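Local coordinates for protein methyltransferase 1 (PDB 2I2X) that transfers the methyl group of methanol to the cob(I)amide carried by its partner corrinoid protein, using a zinc-dependent active site, at residues Gln90-Pro95 / His124-Ile129; Asp128-Arg133 / Ser144-Ala149. All coordinates share one frame; numbering follows the deposited sequence.

Overall arrangement
Both contacts lie at the C-terminal end of strand 119-126 of the TIM barrel, where the chain leaves the sheet and runs towards helix 143-155. Contact 1 sets this strand end against the short helix 89-93 that follows the neighbouring strand 80-86; contact 2 sets the loop beyond it against helix 143-155. They share Asp-128 and Ile-129, their centres are 7 Å apart, and they touch directly where Ile-126 CG2 meets Phe-146 CE1 at 3.7 Å. The active site is close: Gly-127 of contact 1 lies about 5 Å from the bound corrinoid and about 7 Å from the side chain of the zinc ligand Glu-164, and the side chain of Asp-128 about 6 Å from each.

Contact 1. Residues Gln90-Pro95 / His124-Ile129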
# COMPACT_ATOMS: atom_id res chain seq x y z
N GLN A 90 23.88 -4.92 -9.17
CA GLN A 90 24.56 -6.14 -9.56
C GLN A 90 24.01 -6.77 -10.82
O GLN A 90 24.73 -7.47 -11.52
CB GLN A 90 24.63 -7.17 -8.41
CG GLN A 90 23.30 -7.62 -7.86
CD GLN A 90 22.97 -7.01 -6.49
OE1 GLN A 90 22.95 -5.78 -6.30
NE2 GLN A 90 22.67 -7.88 -5.53
N MET A 91 22.75 -6.47 -11.14
CA MET A 91 22.12 -6.99 -12.36
C MET A 91 22.62 -6.30 -13.62
O MET A 91 22.46 -6.82 -14.74
CB MET A 91 20.61 -6.85 -12.29
CG MET A 91 19.97 -7.82 -11.31
SD MET A 91 18.31 -7.35 -10.83
CE MET A 91 17.43 -7.49 -12.40
N SER A 92 23.19 -5.12 -13.44
CA SER A 92 23.64 -4.33 -14.56
C SER A 92 25.14 -4.48 -14.75
O SER A 92 25.61 -4.56 -15.87
CB SER A 92 23.29 -2.85 -14.35
OG SER A 92 21.91 -2.66 -14.44
N ASN A 93 25.88 -4.52 -13.63
CA ASN A 93 27.32 -4.74 -13.61
C ASN A 93 27.73 -6.11 -14.12
O ASN A 93 28.81 -6.26 -14.67
CB ASN A 93 27.91 -4.47 -12.22
CG ASN A 93 27.97 -2.98 -11.90
OD1 ASN A 93 28.55 -2.19 -12.64
ND2 ASN A 93 27.34 -2.59 -10.79
N ASN A 94 26.84 -7.08 -13.96
CA ASN A 94 26.99 -8.41 -14.56
C ASN A 94 25.83 -8.60 -15.51
O ASN A 94 24.77 -9.12 -15.12
CB ASN A 94 26.98 -9.50 -13.50
CG ASN A 94 27.91 -9.19 -12.34
OD1 ASN A 94 29.14 -9.34 -12.46
ND2 ASN A 94 27.34 -8.73 -11.22
N PRO A 95 26.00 -8.18 -16.77
CA PRO A 95 24.87 -8.25 -17.72
C PRO A 95 24.03 -9.54 -17.70
O PRO A 95 22.81 -9.48 -17.83
CB PRO A 95 25.54 -8.03 -19.08
CG PRO A 95 26.73 -7.18 -18.76
CD PRO A 95 27.21 -7.61 -17.39
N HIS A 124 12.50 -3.68 -18.42
CA HIS A 124 13.71 -3.72 -17.64
C HIS A 124 14.34 -2.36 -17.73
O HIS A 124 14.49 -1.81 -18.82
CB HIS A 124 14.67 -4.77 -18.19
CG HIS A 124 14.70 -6.03 -17.39
ND1 HIS A 124 13.56 -6.66 -16.94
CD2 HIS A 124 15.74 -6.77 -16.93
CE1 HIS A 124 13.89 -7.74 -16.25
NE2 HIS A 124 15.21 -7.81 -16.22
N THR A 125 14.69 -1.83 -16.57
CA THR A 125 15.36 -0.56 -16.42
C THR A 125 16.79 -0.83 -15.92
O THR A 125 17.01 -1.12 -14.73
CB THR A 125 14.60 0.32 -15.42
OG1 THR A 125 13.28 0.54 -15.91
CG2 THR A 125 15.30 1.69 -15.17
N ILE A 126 17.75 -0.74 -16.85
CA ILE A 126 19.15 -0.97 -16.57
C ILE A 126 19.59 0.09 -15.57
O ILE A 126 19.05 1.20 -15.56
CB ILE A 126 19.95 -0.93 -17.91
CG1 ILE A 126 19.80 -2.26 -18.68
CG2 ILE A 126 21.48 -0.67 -17.71
CD1 ILE A 126 18.38 -2.77 -18.85
N GLY A 127 20.50 -0.26 -14.67
CA GLY A 127 21.15 0.76 -13.84
C GLY A 127 22.22 1.60 -14.55
O GLY A 127 23.02 1.08 -15.33
N ASP A 128 22.25 2.91 -14.29
CA ASP A 128 23.32 3.73 -14.84
C ASP A 128 24.56 3.47 -14.04
O ASP A 128 24.80 4.11 -13.02
CB ASP A 128 23.00 5.24 -14.87
CG ASP A 128 23.89 6.00 -15.89
OD1 ASP A 128 24.98 5.48 -16.21
OD2 ASP A 128 23.50 7.10 -16.35
N ILE A 129 25.33 2.50 -14.50
CA ILE A 129 26.51 2.04 -13.79
C ILE A 129 27.78 2.86 -14.11
O ILE A 129 28.84 2.59 -13.55
CB ILE A 129 26.76 0.54 -14.08
CG1 ILE A 129 26.97 0.30 -15.59
CG2 ILE A 129 25.63 -0.27 -13.57
CD1 ILE A 129 27.52 -1.09 -15.94
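Ser-92 and Gly-127 supply the polar link in this contact, which illustrates how a short helix can be pinned to the end of a barrel strand by one hydroxyl and one isoleucine. The Gly-127 N-H donates to Ser-92 OG over 2.8 Å, with an N-H...O angle of 155°. The hydroxyl reaches it by lying beside its own backbone N, anti to the carbonyl carbon (chi1 -70°). It has a second hydrogen-bond partner in His-87 ND1, so this buried oxygen is gripped by two groups.

Ile-129 packs against the last residues of the same helix, Ser-92 and Asn-93. At chi1 60° its CG1 falls between the backbone N and the carbonyl carbon, which leaves CG2 anti to the carbonyl carbon; that methyl meets Ser-92 CB at 3.6 Å. The side chain also slides past Asn-93 in the opposite direction, bringing CB, CG2 and CD1 alongside the amide oxygen; Asn-93 OD1 is 3.6 Å from Ile-129 CB, in van der Waals contact without a hydrogen bond. The other end of the amide, ND2, is hydrogen-bonded to Gln-89 OE1. More loosely, Met-91 CE approaches the His-124 ring obliquely, 4.4 Å from NE2.

Where the helix ends, Gln-90 O accepts from both the backbone N and the side-chain ND2 of Asn-94, the latter at 2.9 Å.

Helix 89-93 follows strand 80-86 and rests on the end of the adjacent parallel strand 119-126. Helix 95-116 covers Met-91 and His-124 through Val-101 and Ala-102, while helix 143-155 packs on Ile-126 with Phe-146 and Phe-150.

Contact 2. Residues Asp128-Arg133 / Ser144-Ala149; sequences DIRENR and SVFLEA
Arg-130 lies over one face of the Phe-146 ring, its guanidinium nearly parallel to the ring but displaced toward the rim, in an example of an aromatic ring supporting an ion pair. The aliphatic part of the arginine makes a CH-pi contact: CD stands 4.3 Å from the Phe-146 ring centroid, 28° off the normal. A bend at chi3 (-56°) then sets the guanidinium plane only 12° from that of the ring.

A side-on salt bridge to Asp-128 holds the guanidinium, Arg-130 NE to OD1 and NH2 to OD2, both at 2.9 Å and nearly straight, with both oxygens met on their syn sides. Arg-130 NH1 forms a salt bridge with Asp-195 and a hydrogen bond with Leu-138 O.

Apolar contacts complete the interface. Ile-129 CD1 meets Val-145 CG1 at 3.7 Å, the side chains crossing at about a right angle, and Asp-128 CA lies obliquely against Phe-146 CE1, 4.0 Å away.

Nothing polar bonds the loop to the helix segment. The positive charge of Arg-130, buried here, is probably balanced by the carboxylates of Asp-128 within the loop and Asp-195 of helix 181-210, while Phe-146 offers a flat apolar surface on which the Asp-128 pair is laid.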
# COMPACT_ATOMS: atom_id res chain seq x y z
N ASP A 128 22.25 2.91 -14.29
CA ASP A 128 23.32 3.73 -14.84
C ASP A 128 24.56 3.47 -14.04
O ASP A 128 24.80 4.11 -13.02
CB ASP A 128 23.00 5.24 -14.87
CG ASP A 128 23.89 6.00 -15.89
OD1 ASP A 128 24.98 5.48 -16.21
OD2 ASP A 128 23.50 7.10 -16.35
N ILE A 129 25.33 2.50 -14.50
CA ILE A 129 26.51 2.04 -13.79
C ILE A 129 27.78 2.86 -14.11
O ILE A 129 28.84 2.59 -13.55
CB ILE A 129 26.76 0.54 -14.08
CG1 ILE A 129 26.97 0.30 -15.59
CG2 ILE A 129 25.63 -0.27 -13.57
CD1 ILE A 129 27.52 -1.09 -15.94
N ARG A 130 27.68 3.86 -14.99
CA ARG A 130 28.85 4.65 -15.44
C ARG A 130 29.38 5.62 -14.37
O ARG A 130 29.42 6.83 -14.56
CB ARG A 130 28.51 5.40 -16.74
CG ARG A 130 28.04 4.52 -17.89
CD ARG A 130 27.46 5.34 -19.04
NE ARG A 130 26.36 6.20 -18.60
CZ ARG A 130 26.02 7.36 -19.16
NH1 ARG A 130 26.69 7.84 -20.22
NH2 ARG A 130 25.01 8.05 -18.65
N GLU A 131 29.79 5.05 -13.24
CA GLU A 131 30.27 5.82 -12.08
C GLU A 131 31.15 4.94 -11.16
O GLU A 131 30.95 3.73 -11.09
CB GLU A 131 29.07 6.37 -11.32
CG GLU A 131 29.42 7.09 -10.06
CD GLU A 131 28.29 7.90 -9.50
OE1 GLU A 131 27.23 7.32 -9.18
OE2 GLU A 131 28.48 9.13 -9.34
N ASN A 132 32.15 5.54 -10.51
CA ASN A 132 32.88 4.88 -9.43
C ASN A 132 32.74 5.71 -8.19
O ASN A 132 32.04 6.71 -8.21
CB ASN A 132 34.36 4.61 -9.74
CG ASN A 132 35.14 5.87 -10.15
OD1 ASN A 132 35.84 5.84 -11.17
ND2 ASN A 132 35.04 6.95 -9.37
N ARG A 133 33.41 5.28 -7.13
CA ARG A 133 33.37 5.96 -5.83
C ARG A 133 33.69 7.48 -5.88
O ARG A 133 33.04 8.26 -5.21
CB ARG A 133 34.28 5.21 -4.85
CG ARG A 133 34.81 6.01 -3.65
CD ARG A 133 34.93 5.07 -2.46
NE ARG A 133 35.89 5.46 -1.42
CZ ARG A 133 35.76 6.50 -0.60
NH1 ARG A 133 34.74 7.36 -0.69
NH2 ARG A 133 36.68 6.70 0.32
N SER A 144 30.73 0.04 -22.12
CA SER A 144 30.42 -1.12 -22.96
C SER A 144 29.63 -2.14 -22.17
O SER A 144 28.79 -2.86 -22.73
CB SER A 144 31.69 -1.76 -23.53
OG SER A 144 32.54 -2.23 -22.50
N VAL A 145 29.91 -2.19 -20.87
CA VAL A 145 29.17 -3.08 -19.97
C VAL A 145 27.71 -2.60 -19.92
O VAL A 145 26.78 -3.38 -20.06
CB VAL A 145 29.82 -3.13 -18.57
CG1 VAL A 145 29.05 -4.06 -17.63
CG2 VAL A 145 31.27 -3.60 -18.67
N PHE A 146 27.54 -1.28 -19.76
CA PHE A 146 26.27 -0.60 -19.76
C PHE A 146 25.41 -1.06 -20.94
O PHE A 146 24.27 -1.52 -20.75
CB PHE A 146 26.54 0.90 -19.82
CG PHE A 146 25.32 1.77 -19.76
CD1 PHE A 146 24.38 1.64 -18.74
CD2 PHE A 146 25.12 2.77 -20.71
CE1 PHE A 146 23.28 2.46 -18.67
CE2 PHE A 146 24.02 3.60 -20.65
CZ PHE A 146 23.09 3.45 -19.63
N LEU A 147 25.97 -0.97 -22.14
CA LEU A 147 25.30 -1.43 -23.37
C LEU A 147 24.97 -2.92 -23.37
O LEU A 147 23.90 -3.31 -23.85
CB LEU A 147 26.13 -1.09 -24.61
CG LEU A 147 26.37 0.38 -24.94
CD1 LEU A 147 26.99 0.50 -26.36
CD2 LEU A 147 25.10 1.26 -24.80
N GLU A 148 25.90 -3.74 -22.88
CA GLU A 148 25.72 -5.18 -22.80
C GLU A 148 24.51 -5.50 -21.92
O GLU A 148 23.80 -6.47 -22.17
CB GLU A 148 26.93 -5.87 -22.18
CG GLU A 148 28.14 -6.02 -23.06
CD GLU A 148 29.33 -6.67 -22.33
OE1 GLU A 148 29.13 -7.71 -21.65
OE2 GLU A 148 30.46 -6.14 -22.46
N ALA A 149 24.29 -4.70 -20.88
CA ALA A 149 23.14 -4.92 -20.04
C ALA A 149 21.84 -4.74 -20.85
O ALA A 149 20.94 -5.60 -20.79
CB ALA A 149 23.16 -4.04 -18.80